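Long-range contacts in RNA-dependent RNA Polymerase (Bombyx mori cytoplasmic polyhedrosis virus, PDB 6TZ0), which is an RNA-directed RNA polymerase that makes plus strands by fully conservative transcription and copies them into complementary minus strands when the double-stranded genome is replicated: residues V1031-A1037 against W1056-L1061; G730-G734 against S1043-Y1047; A444-S448 against S980-K985; L421-S425 against R449-Q453. One frame throughout, in Å; residues are numbered along the deposited sequence.

Contact 1 (V1031-A1037 against W1056-L1061); sequences VDLLPHA and WFAFAL
Ala1060 and His1036 mark the two places where the loop 1031-1037 leans on helix 1054-1062. The carbonyl of Ala1060 accepts the backbone N-H of Leu1034, with N to O at 3.0 Å and a nearly straight N-H...O angle of 170°, the donor lying in the carbonyl plane. Ala1060 CB meanwhile meets Ala1037 CB at 3.7 Å. Leu1033 CD2 flanks this pair and touches both Ala1060 CB and Trp1056 CH2.

His1036 carries its imidazole between the backbone N and the carbonyl carbon (chi1 55°), which brings the ring against Phe1059. One face takes Leu1034 CB and the opposite face Phe1059 CZ; the imidazole and phenyl planes meet obliquely, at 44°. At the far end, Leu1061 CD2 touches Val1031 CG2 at 3.8 Å, the two side chains crossing at about a right angle.

Chemically, one hydrogen bond joins the two segments, to a carbonyl near the C-terminal end of the helix. The rest is van der Waals contact between neighbouring parts of the C-terminal region, including carbon atoms set against helix carbonyls: His1036 CE1 at Phe1059 O, and Leu1034 CD2 at the oxygens of Ala1060 and Leu1061.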
loop_
_atom_site.group_PDB
_atom_site.type_symbol
_atom_site.label_atom_id
_atom_site.label_comp_id
_atom_site.label_asym_id
_atom_site.label_seq_id
_atom_site.Cartn_x
_atom_site.Cartn_y
_atom_site.Cartn_z
ATOM N N VAL A 1031 -26.260 40.795 17.199
ATOM C CA VAL A 1031 -24.964 40.933 16.555
ATOM C C VAL A 1031 -25.146 41.059 15.048
ATOM O O VAL A 1031 -26.160 40.652 14.471
ATOM C CB VAL A 1031 -24.046 39.751 16.903
ATOM C CG1 VAL A 1031 -23.778 39.711 18.383
ATOM C CG2 VAL A 1031 -24.656 38.451 16.443
ATOM N N ASP A 1032 -24.150 41.650 14.404
ATOM C CA ASP A 1032 -24.142 41.699 12.954
ATOM C C ASP A 1032 -23.581 40.408 12.374
ATOM O O ASP A 1032 -22.707 39.760 12.954
ATOM C CB ASP A 1032 -23.345 42.903 12.451
ATOM C CG ASP A 1032 -21.966 42.993 13.065
ATOM O OD1 ASP A 1032 -21.673 42.239 14.016
ATOM O OD2 ASP A 1032 -21.161 43.816 12.587
ATOM N N LEU A 1033 -24.106 40.035 11.222
ATOM C CA LEU A 1033 -23.661 38.843 10.528
ATOM C C LEU A 1033 -22.473 39.195 9.642
ATOM O O LEU A 1033 -22.240 40.360 9.318
ATOM C CB LEU A 1033 -24.807 38.251 9.704
ATOM C CG LEU A 1033 -25.884 37.364 10.350
ATOM C CD1 LEU A 1033 -26.793 38.096 11.306
ATOM C CD2 LEU A 1033 -26.733 36.735 9.266
ATOM N N LEU A 1034 -21.696 38.176 9.281
ATOM C CA LEU A 1034 -20.623 38.367 8.320
ATOM C C LEU A 1034 -21.209 38.728 6.956
ATOM O O LEU A 1034 -22.336 38.348 6.643
ATOM C CB LEU A 1034 -19.768 37.106 8.195
ATOM C CG LEU A 1034 -18.530 36.882 9.073
ATOM C CD1 LEU A 1034 -17.520 37.978 8.843
ATOM C CD2 LEU A 1034 -18.844 36.786 10.522
ATOM N N PRO A 1035 -20.473 39.482 6.132
ATOM C CA PRO A 1035 -20.991 39.806 4.795
ATOM C C PRO A 1035 -21.111 38.614 3.859
ATOM O O PRO A 1035 -21.877 38.700 2.893
ATOM C CB PRO A 1035 -19.989 40.841 4.272
ATOM C CG PRO A 1035 -18.768 40.653 5.095
ATOM C CD PRO A 1035 -19.258 40.253 6.442
ATOM N N HIS A 1036 -20.428 37.499 4.120
ATOM C CA HIS A 1036 -20.656 36.305 3.318
ATOM C C HIS A 1036 -21.888 35.520 3.739
ATOM O O HIS A 1036 -22.129 34.447 3.181
ATOM C CB HIS A 1036 -19.441 35.372 3.331
ATOM C CG HIS A 1036 -18.983 34.970 4.697
ATOM N ND1 HIS A 1036 -19.676 34.080 5.486
ATOM C CD2 HIS A 1036 -17.855 35.272 5.377
ATOM C CE1 HIS A 1036 -19.025 33.897 6.618
ATOM N NE2 HIS A 1036 -17.909 34.599 6.572
ATOM N N ALA A 1037 -22.663 36.010 4.707
ATOM C CA ALA A 1037 -23.936 35.374 5.017
ATOM C C ALA A 1037 -24.937 35.556 3.891
ATOM O O ALA A 1037 -25.815 34.712 3.700
ATOM C CB ALA A 1037 -24.510 35.936 6.310
ATOM N N TRP A 1056 -24.937 26.897 8.571
ATOM C CA TRP A 1056 -24.967 28.188 7.889
ATOM C C TRP A 1056 -24.835 29.343 8.866
ATOM O O TRP A 1056 -24.076 30.285 8.625
ATOM C CB TRP A 1056 -26.273 28.332 7.122
ATOM C CG TRP A 1056 -26.423 29.632 6.426
ATOM C CD1 TRP A 1056 -25.844 30.006 5.258
ATOM C CD2 TRP A 1056 -27.150 30.768 6.897
ATOM N NE1 TRP A 1056 -26.196 31.293 4.948
ATOM C CE2 TRP A 1056 -26.992 31.786 5.945
ATOM C CE3 TRP A 1056 -27.927 31.019 8.031
ATOM C CZ2 TRP A 1056 -27.586 33.033 6.085
ATOM C CZ3 TRP A 1056 -28.514 32.257 8.169
ATOM C CH2 TRP A 1056 -28.341 33.248 7.202
ATOM N N PHE A 1057 -25.562 29.287 9.980
ATOM C CA PHE A 1057 -25.564 30.400 10.917
ATOM C C PHE A 1057 -24.273 30.445 11.718
ATOM O O PHE A 1057 -23.802 31.528 12.075
ATOM C CB PHE A 1057 -26.779 30.289 11.831
ATOM C CG PHE A 1057 -27.101 31.542 12.577
ATOM C CD1 PHE A 1057 -27.633 32.629 11.912
ATOM C CD2 PHE A 1057 -26.922 31.621 13.944
ATOM C CE1 PHE A 1057 -27.946 33.783 12.588
ATOM C CE2 PHE A 1057 -27.245 32.771 14.627
ATOM C CZ PHE A 1057 -27.751 33.854 13.945
ATOM N N ALA A 1058 -23.663 29.285 11.965
ATOM C CA ALA A 1058 -22.350 29.254 12.596
ATOM C C ALA A 1058 -21.284 29.826 11.677
ATOM O O ALA A 1058 -20.353 30.490 12.140
ATOM C CB ALA A 1058 -21.991 27.826 12.997
ATOM N N PHE A 1059 -21.402 29.577 10.370
ATOM C CA PHE A 1059 -20.485 30.194 9.418
ATOM C C PHE A 1059 -20.715 31.696 9.344
ATOM O O PHE A 1059 -19.761 32.475 9.266
ATOM C CB PHE A 1059 -20.664 29.537 8.054
ATOM C CG PHE A 1059 -19.593 29.862 7.052
ATOM C CD1 PHE A 1059 -18.323 29.332 7.184
ATOM C CD2 PHE A 1059 -19.874 30.637 5.940
ATOM C CE1 PHE A 1059 -17.346 29.602 6.251
ATOM C CE2 PHE A 1059 -18.897 30.907 5.004
ATOM C CZ PHE A 1059 -17.634 30.395 5.164
ATOM N N ALA A 1060 -21.979 32.118 9.413
ATOM C CA ALA A 1060 -22.334 33.529 9.396
ATOM C C ALA A 1060 -21.938 34.258 10.672
ATOM O O ALA A 1060 -21.877 35.489 10.666
ATOM C CB ALA A 1060 -23.836 33.676 9.174
ATOM N N LEU A 1061 -21.720 33.544 11.771
ATOM C CA LEU A 1061 -21.278 34.183 13.004
ATOM C C LEU A 1061 -19.770 34.140 13.193
ATOM O O LEU A 1061 -19.158 35.170 13.482
ATOM C CB LEU A 1061 -21.952 33.547 14.221
ATOM C CG LEU A 1061 -23.431 33.782 14.485
ATOM C CD1 LEU A 1061 -23.820 32.981 15.696
ATOM C CD2 LEU A 1061 -23.706 35.244 14.706
#

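Contact 2 (G730-G734 against S1043-Y1047); sequences GTFWG and SNLAY
Ser1043 meets Thr731 through its carbonyl, whose O lies 3.6 Å from Thr731 OG1, while its own hydroxyl is hydrogen-bonded away from the contact, to the carbonyl of Thr268. The backbone O of Asn1044 also touches this threonine: Thr731 chi1 of -74° sets OG1 beside the backbone N and carries CG2 to the far side from it, against Asn1044 O.

Leu1045 is the residue at which the two backbones come together, its CA 4.1 Å from Thr731 CA. Its CB rests on the carbonyl of Gly730, an oxygen that also accepts from Trp272 NE1, and its own carbonyl receives the N-H of Phe732 in a weak hydrogen bond, N to O 3.3 Å at 150°. This is how a loop of the C-terminal region is laid beside the short strand 732-733, an outermost strand of a small antiparallel sheet whose next strand is 725-727. The loop brings no regular strand of its own, and pairing does not continue past this one weak bond.

Ala1046 follows with its CA 3.8 Å from Phe732 O, a backbone-to-backbone approach. Tyr1047 then buries the most surface. Its ring presents an edge to Gly734, Tyr1047 CE2 lying 3.6 Å from Gly734 O, and its plane is tilted 44° to the indole of Trp733, with Tyr1047 OH 3.9 Å from Trp733 CB. That hydroxyl is hydrogen-bonded to the carbonyl of Ala329 in helix 325-339, the helix on which the Trp733 side chain also packs.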
loop_
_atom_site.group_PDB
_atom_site.type_symbol
_atom_site.label_atom_id
_atom_site.label_comp_id
_atom_site.label_asym_id
_atom_site.label_seq_id
_atom_site.Cartn_x
_atom_site.Cartn_y
_atom_site.Cartn_z
ATOM N N GLY A 730 -18.444 26.083 -6.801
ATOM C CA GLY A 730 -18.108 26.660 -5.515
ATOM C C GLY A 730 -18.788 26.002 -4.341
ATOM O O GLY A 730 -18.883 26.603 -3.272
ATOM N N THR A 731 -19.236 24.762 -4.505
ATOM C CA THR A 731 -20.074 24.072 -3.536
ATOM C C THR A 731 -19.636 22.621 -3.416
ATOM O O THR A 731 -19.498 21.928 -4.426
ATOM C CB THR A 731 -21.546 24.170 -3.957
ATOM O OG1 THR A 731 -22.040 25.495 -3.725
ATOM C CG2 THR A 731 -22.405 23.141 -3.276
ATOM N N PHE A 732 -19.423 22.169 -2.183
ATOM C CA PHE A 732 -18.980 20.811 -1.893
ATOM C C PHE A 732 -20.178 19.885 -1.731
ATOM O O PHE A 732 -20.965 20.045 -0.796
ATOM C CB PHE A 732 -18.119 20.819 -0.632
ATOM C CG PHE A 732 -17.740 19.461 -0.139
ATOM C CD1 PHE A 732 -16.904 18.649 -0.881
ATOM C CD2 PHE A 732 -18.175 19.018 1.100
ATOM C CE1 PHE A 732 -16.544 17.408 -0.421
ATOM C CE2 PHE A 732 -17.815 17.776 1.565
ATOM C CZ PHE A 732 -16.998 16.974 0.803
ATOM N N TRP A 733 -20.320 18.916 -2.641
ATOM C CA TRP A 733 -21.326 17.861 -2.512
ATOM C C TRP A 733 -20.638 16.666 -1.857
ATOM O O TRP A 733 -19.899 15.930 -2.509
ATOM C CB TRP A 733 -21.938 17.456 -3.852
ATOM C CG TRP A 733 -22.740 18.505 -4.587
ATOM C CD1 TRP A 733 -22.915 19.805 -4.238
ATOM C CD2 TRP A 733 -23.523 18.302 -5.772
ATOM N NE1 TRP A 733 -23.718 20.438 -5.151
ATOM C CE2 TRP A 733 -24.114 19.533 -6.097
ATOM C CE3 TRP A 733 -23.765 17.201 -6.599
ATOM C CZ2 TRP A 733 -24.930 19.695 -7.212
ATOM C CZ3 TRP A 733 -24.580 17.363 -7.698
ATOM C CH2 TRP A 733 -25.149 18.597 -7.995
ATOM N N GLY A 734 -20.876 16.476 -0.566
ATOM C CA GLY A 734 -20.263 15.370 0.131
ATOM C C GLY A 734 -20.942 14.043 -0.150
ATOM O O GLY A 734 -22.096 13.974 -0.564
ATOM N N SER A 1043 -27.736 28.739 -2.993
ATOM C CA SER A 1043 -26.967 27.540 -3.347
ATOM C C SER A 1043 -25.941 27.153 -2.293
ATOM O O SER A 1043 -24.756 27.446 -2.468
ATOM C CB SER A 1043 -26.277 27.689 -4.706
ATOM O OG SER A 1043 -27.219 27.677 -5.758
ATOM N N ASN A 1044 -26.418 26.616 -1.167
ATOM C CA ASN A 1044 -25.588 26.267 -0.018
ATOM C C ASN A 1044 -24.382 25.409 -0.380
ATOM O O ASN A 1044 -24.453 24.541 -1.247
ATOM C CB ASN A 1044 -26.429 25.542 1.031
ATOM C CG ASN A 1044 -27.147 24.324 0.491
ATOM O OD1 ASN A 1044 -27.143 24.059 -0.699
ATOM N ND2 ASN A 1044 -27.724 23.540 1.387
ATOM N N LEU A 1045 -23.260 25.682 0.272
ATOM C CA LEU A 1045 -22.004 25.040 -0.067
ATOM C C LEU A 1045 -21.734 23.779 0.744
ATOM O O LEU A 1045 -20.610 23.271 0.721
ATOM C CB LEU A 1045 -20.867 26.057 0.052
ATOM C CG LEU A 1045 -20.724 26.973 1.264
ATOM C CD1 LEU A 1045 -19.922 26.347 2.352
ATOM C CD2 LEU A 1045 -20.076 28.262 0.830
ATOM N N ALA A 1046 -22.748 23.260 1.434
ATOM C CA ALA A 1046 -22.744 21.921 2.005
ATOM C C ALA A 1046 -24.192 21.496 2.170
ATOM O O ALA A 1046 -25.102 22.328 2.143
ATOM C CB ALA A 1046 -22.001 21.860 3.341
ATOM N N TYR A 1047 -24.412 20.187 2.338
ATOM C CA TYR A 1047 -25.782 19.711 2.504
ATOM C C TYR A 1047 -26.379 20.105 3.846
ATOM O O TYR A 1047 -27.606 20.149 3.966
ATOM C CB TYR A 1047 -25.883 18.194 2.334
ATOM C CG TYR A 1047 -25.778 17.702 0.917
ATOM C CD1 TYR A 1047 -26.795 17.940 0.013
ATOM C CD2 TYR A 1047 -24.694 16.949 0.500
ATOM C CE1 TYR A 1047 -26.715 17.490 -1.275
ATOM C CE2 TYR A 1047 -24.606 16.491 -0.789
ATOM C CZ TYR A 1047 -25.620 16.764 -1.672
ATOM O OH TYR A 1047 -25.546 16.303 -2.962
#

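Contact 3 (A444-S448 against S980-K985)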
loop_
_atom_site.group_PDB
_atom_site.type_symbol
_atom_site.label_atom_id
_atom_site.label_comp_id
_atom_site.label_asym_id
_atom_site.label_seq_id
_atom_site.Cartn_x
_atom_site.Cartn_y
_atom_site.Cartn_z
ATOM N N ALA A 444 13.033 -16.027 15.730
ATOM C CA ALA A 444 11.740 -15.590 16.229
ATOM C C ALA A 444 10.651 -15.964 15.235
ATOM O O ALA A 444 10.919 -16.413 14.119
ATOM C CB ALA A 444 11.730 -14.082 16.497
ATOM N N TRP A 445 9.408 -15.796 15.675
ATOM C CA TRP A 445 8.236 -15.782 14.812
ATOM C C TRP A 445 7.674 -14.374 14.852
ATOM O O TRP A 445 7.321 -13.878 15.927
ATOM C CB TRP A 445 7.186 -16.789 15.282
ATOM C CG TRP A 445 7.548 -18.215 15.059
ATOM C CD1 TRP A 445 8.233 -19.026 15.911
ATOM C CD2 TRP A 445 7.187 -19.022 13.940
ATOM N NE1 TRP A 445 8.349 -20.281 15.378
ATOM C CE2 TRP A 445 7.713 -20.306 14.166
ATOM C CE3 TRP A 445 6.479 -18.781 12.760
ATOM C CZ2 TRP A 445 7.558 -21.348 13.257
ATOM C CZ3 TRP A 445 6.325 -19.817 11.858
ATOM C CH2 TRP A 445 6.862 -21.084 12.112
ATOM N N SER A 446 7.593 -13.728 13.694
ATOM C CA SER A 446 7.147 -12.346 13.651
ATOM C C SER A 446 6.605 -12.034 12.267
ATOM O O SER A 446 6.869 -12.746 11.298
ATOM C CB SER A 446 8.281 -11.385 14.009
ATOM O OG SER A 446 7.820 -10.048 14.003
ATOM N N ASN A 447 5.846 -10.948 12.192
ATOM C CA ASN A 447 5.361 -10.420 10.931
ATOM C C ASN A 447 5.763 -8.973 10.701
ATOM O O ASN A 447 5.302 -8.366 9.729
ATOM C CB ASN A 447 3.835 -10.562 10.842
ATOM C CG ASN A 447 3.110 -9.937 12.021
ATOM O OD1 ASN A 447 3.719 -9.368 12.924
ATOM N ND2 ASN A 447 1.789 -10.025 12.000
ATOM N N SER A 448 6.586 -8.399 11.571
ATOM C CA SER A 448 7.046 -7.036 11.382
ATOM C C SER A 448 8.302 -7.025 10.529
ATOM O O SER A 448 9.130 -7.936 10.604
ATOM C CB SER A 448 7.334 -6.372 12.723
ATOM O OG SER A 448 8.458 -6.965 13.325
ATOM N N SER A 980 6.960 -6.884 18.913
ATOM C CA SER A 980 6.500 -7.592 17.726
ATOM C C SER A 980 7.210 -8.918 17.461
ATOM O O SER A 980 7.166 -9.395 16.326
ATOM C CB SER A 980 6.626 -6.681 16.505
ATOM O OG SER A 980 7.973 -6.334 16.269
ATOM N N ALA A 981 7.833 -9.542 18.456
ATOM C CA ALA A 981 8.492 -10.824 18.245
ATOM C C ALA A 981 7.965 -11.889 19.200
ATOM O O ALA A 981 7.568 -11.599 20.332
ATOM C CB ALA A 981 10.007 -10.703 18.405
ATOM N N MET A 982 7.974 -13.136 18.727
ATOM C CA MET A 982 7.492 -14.283 19.482
ATOM C C MET A 982 8.487 -15.425 19.361
ATOM O O MET A 982 9.214 -15.527 18.372
ATOM C CB MET A 982 6.142 -14.769 18.973
ATOM C CG MET A 982 5.005 -13.814 19.179
ATOM S SD MET A 982 3.544 -14.498 18.403
ATOM C CE MET A 982 4.032 -14.274 16.707
ATOM N N ALA A 983 8.500 -16.295 20.368
ATOM C CA ALA A 983 9.309 -17.504 20.315
ATOM C C ALA A 983 8.530 -18.718 19.833
ATOM O O ALA A 983 9.107 -19.806 19.739
ATOM C CB ALA A 983 9.918 -17.800 21.687
ATOM N N THR A 984 7.246 -18.561 19.523
ATOM C CA THR A 984 6.432 -19.637 18.983
ATOM C C THR A 984 5.435 -19.049 17.997
ATOM O O THR A 984 5.288 -17.830 17.882
ATOM C CB THR A 984 5.709 -20.408 20.087
ATOM O OG1 THR A 984 4.993 -21.506 19.510
ATOM C CG2 THR A 984 4.745 -19.497 20.821
ATOM N N LYS A 985 4.737 -19.928 17.281
ATOM C CA LYS A 985 3.823 -19.484 16.240
ATOM C C LYS A 985 2.371 -19.404 16.686
ATOM O O LYS A 985 1.530 -18.949 15.904
ATOM C CB LYS A 985 3.922 -20.402 15.018
ATOM C CG LYS A 985 3.433 -21.815 15.258
ATOM C CD LYS A 985 3.620 -22.669 14.016
ATOM C CE LYS A 985 3.172 -24.105 14.247
ATOM N NZ LYS A 985 1.697 -24.217 14.428
#
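A single antiparallel bridge, Trp445 opposite Met982 as a hydrogen-bonded pair, ties the end of strand 442-446 to the loop 980-985, followed by an ST turn at Ser446, whose hydroxyl also crosses to Ser980. Trp445 N donates to Met982 O at 2.7 Å, almost straight at 173°; the return bond from Met982 N to Trp445 O, 3.0 Å, is more bent at 131°. Each donor is tilted out of the carbonyl plane it meets.

The indole of Trp445 lies alongside Lys985, both pointing the same way. Lys985 CB stands over the centre of the six-membered ring, 3.7 Å from its centroid, in a CH-pi contact. Beyond the bridge, the Ser446 hydroxyl donates across the contact to Ser980 O and accepts within its own segment, from Ser448 N at 3.2 Å. Ser448 OG and Ser980 OG are hydrogen-bonded at 3.0 Å, and Ser980 OG also bonds Lys976 O.

Strand 442-446 is engaged along both edges, by strand 434-437, which bonds to Ser446 through Glu434, and by the loop leaving helix 973-979. Ser448, at the N-cap of helix 449-455, makes a weak hydrogen bond to Val451 N, and Val451 packs against Ser446, Ser980 and Ala981.

Contact 4 (L421-S425 against R449-Q453); sequences LTTSS and RIVMQ
Leu421, in the last turn of helix 413-422, directs its side chain toward helix 449-455, and its forked tip straddles two residues one turn apart. CD2 of Leu421 rests on Arg449 CB at 3.8 Å and CD1 on Gln453 CG at 3.7 Å. The leucine crosses each of these longer side chains at about a right angle, and its methyls touch CB and CD of Arg449 and CB and CG of Gln453. Gln453, bent at chi2 (63°), lays CB and CG against Leu421 CD1, with OE1 at the margin of the same methyl.

Ile450 meets the base of the leucine rather than its fork. With CG1 anti to the backbone N (chi1 -164°), Ile450 CD1 swings back across the contact to lie 4.0 Å from Leu421 CB and 3.7 Å from Thr422 CG2. Thr422 offers this methyl to the isoleucine while its hydroxyl turns back to the carbonyls of Leu418 and Asn419 in its own helix. Arg449 runs extended past Leu421, and Arg449 CD reaches Ser425 CB at 4.0 Å, where the chain has already left the helix.

The two helices are consecutive, joined through the hairpin of strands 434-437 and 442-446. Their place in the central polymerase domain, well before the magnesium-binding Asp547 in sequence, is consistent with the fingers of a right-handed polymerase.

No hydrogen bond spans the contact. Its chemistry is that of methyl and methylene groups, including those of polar residues: CB and CD of Arg449 do the touching here, while its guanidinium is satisfied outside the two segments by Leu492 O and Asn494 OD1.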
loop_
_atom_site.group_PDB
_atom_site.type_symbol
_atom_site.label_atom_id
_atom_site.label_comp_id
_atom_site.label_asym_id
_atom_site.label_seq_id
_atom_site.Cartn_x
_atom_site.Cartn_y
_atom_site.Cartn_z
ATOM N N LEU A 421 11.431 1.361 7.298
ATOM C CA LEU A 421 10.919 0.151 7.933
ATOM C C LEU A 421 10.209 0.466 9.244
ATOM O O LEU A 421 9.149 -0.102 9.533
ATOM C CB LEU A 421 12.044 -0.852 8.162
ATOM C CG LEU A 421 12.622 -1.449 6.889
ATOM C CD1 LEU A 421 13.769 -2.342 7.250
ATOM C CD2 LEU A 421 11.566 -2.212 6.131
ATOM N N THR A 422 10.776 1.363 10.057
ATOM C CA THR A 422 10.137 1.697 11.330
ATOM C C THR A 422 8.887 2.541 11.124
ATOM O O THR A 422 7.950 2.475 11.927
ATOM C CB THR A 422 11.104 2.435 12.253
ATOM O OG1 THR A 422 11.530 3.652 11.631
ATOM C CG2 THR A 422 12.310 1.580 12.580
ATOM N N THR A 423 8.855 3.346 10.069
ATOM C CA THR A 423 7.765 4.280 9.830
ATOM C C THR A 423 7.298 4.177 8.386
ATOM O O THR A 423 8.091 4.392 7.463
ATOM C CB THR A 423 8.198 5.717 10.135
ATOM O OG1 THR A 423 8.534 5.837 11.523
ATOM C CG2 THR A 423 7.092 6.696 9.787
ATOM N N SER A 424 6.018 3.829 8.211
ATOM C CA SER A 424 5.297 3.913 6.935
ATOM C C SER A 424 5.904 3.012 5.856
ATOM O O SER A 424 6.288 3.464 4.776
ATOM C CB SER A 424 5.198 5.365 6.452
ATOM O OG SER A 424 4.514 5.450 5.213
ATOM N N SER A 425 5.992 1.725 6.163
ATOM C CA SER A 425 6.200 0.726 5.127
ATOM C C SER A 425 4.893 0.534 4.353
ATOM O O SER A 425 3.812 0.679 4.933
ATOM C CB SER A 425 6.676 -0.586 5.759
ATOM O OG SER A 425 5.725 -1.096 6.673
ATOM N N ARG A 449 8.443 -5.978 9.720
ATOM C CA ARG A 449 9.609 -5.866 8.857
ATOM C C ARG A 449 10.857 -5.496 9.641
ATOM O O ARG A 449 11.969 -5.813 9.211
ATOM C CB ARG A 449 9.346 -4.843 7.759
ATOM C CG ARG A 449 8.318 -5.302 6.768
ATOM C CD ARG A 449 8.188 -4.340 5.619
ATOM N NE ARG A 449 7.198 -4.807 4.659
ATOM C CZ ARG A 449 7.467 -5.637 3.659
ATOM N NH1 ARG A 449 8.695 -6.092 3.483
ATOM N NH2 ARG A 449 6.509 -6.011 2.831
ATOM N N ILE A 450 10.700 -4.864 10.800
ATOM C CA ILE A 450 11.880 -4.412 11.523
ATOM C C ILE A 450 12.518 -5.556 12.321
ATOM O O ILE A 450 13.743 -5.603 12.459
ATOM C CB ILE A 450 11.526 -3.184 12.387
ATOM C CG1 ILE A 450 12.791 -2.462 12.839
ATOM C CG2 ILE A 450 10.632 -3.535 13.558
ATOM C CD1 ILE A 450 13.562 -1.839 11.697
ATOM N N VAL A 451 11.737 -6.534 12.782
ATOM C CA VAL A 451 12.332 -7.711 13.411
ATOM C C VAL A 451 12.958 -8.616 12.358
ATOM O O VAL A 451 14.031 -9.188 12.572
ATOM C CB VAL A 451 11.277 -8.438 14.270
ATOM C CG1 VAL A 451 11.778 -9.771 14.781
ATOM C CG2 VAL A 451 10.916 -7.579 15.452
ATOM N N MET A 452 12.321 -8.706 11.190
ATOM C CA MET A 452 12.895 -9.406 10.043
ATOM C C MET A 452 14.214 -8.780 9.604
ATOM O O MET A 452 15.151 -9.489 9.226
ATOM C CB MET A 452 11.873 -9.401 8.908
ATOM C CG MET A 452 12.303 -9.938 7.556
ATOM S SD MET A 452 12.651 -11.682 7.353
ATOM C CE MET A 452 13.520 -11.645 5.788
ATOM N N GLN A 453 14.315 -7.456 9.676
ATOM C CA GLN A 453 15.563 -6.791 9.324
ATOM C C GLN A 453 16.608 -6.956 10.420
ATOM O O GLN A 453 17.805 -7.053 10.133
ATOM C CB GLN A 453 15.287 -5.315 9.029
ATOM C CG GLN A 453 16.499 -4.512 8.614
ATOM C CD GLN A 453 17.106 -4.994 7.324
ATOM O OE1 GLN A 453 16.405 -5.273 6.358
ATOM N NE2 GLN A 453 18.420 -5.112 7.306
#

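Contacts 2 and 4 are buried, whereas contacts 1 and 3 are partly buried and lie farther from the centre of the chain. Contacts 3 and 4 share a neighbourhood: helix 449-455 follows strand 442-446 directly, and Val451 packs on Ser446 and Ser980, with Ser980 OG 3.3 Å from Val451 CG2. The bonds of contact 3, to a loop distant in sequence, thus adjoin the packing of contact 4, which has no hydrogen bond across it and rests on carbon atoms. Contacts 1 and 2 draw on the same loop region between strand 1029-1030 and helix 1054-1062, their centres about 17 Å apart, across the chain's centre from the other pair. Each has just one backbone bond, straight in contact 1 and weak in contact 2.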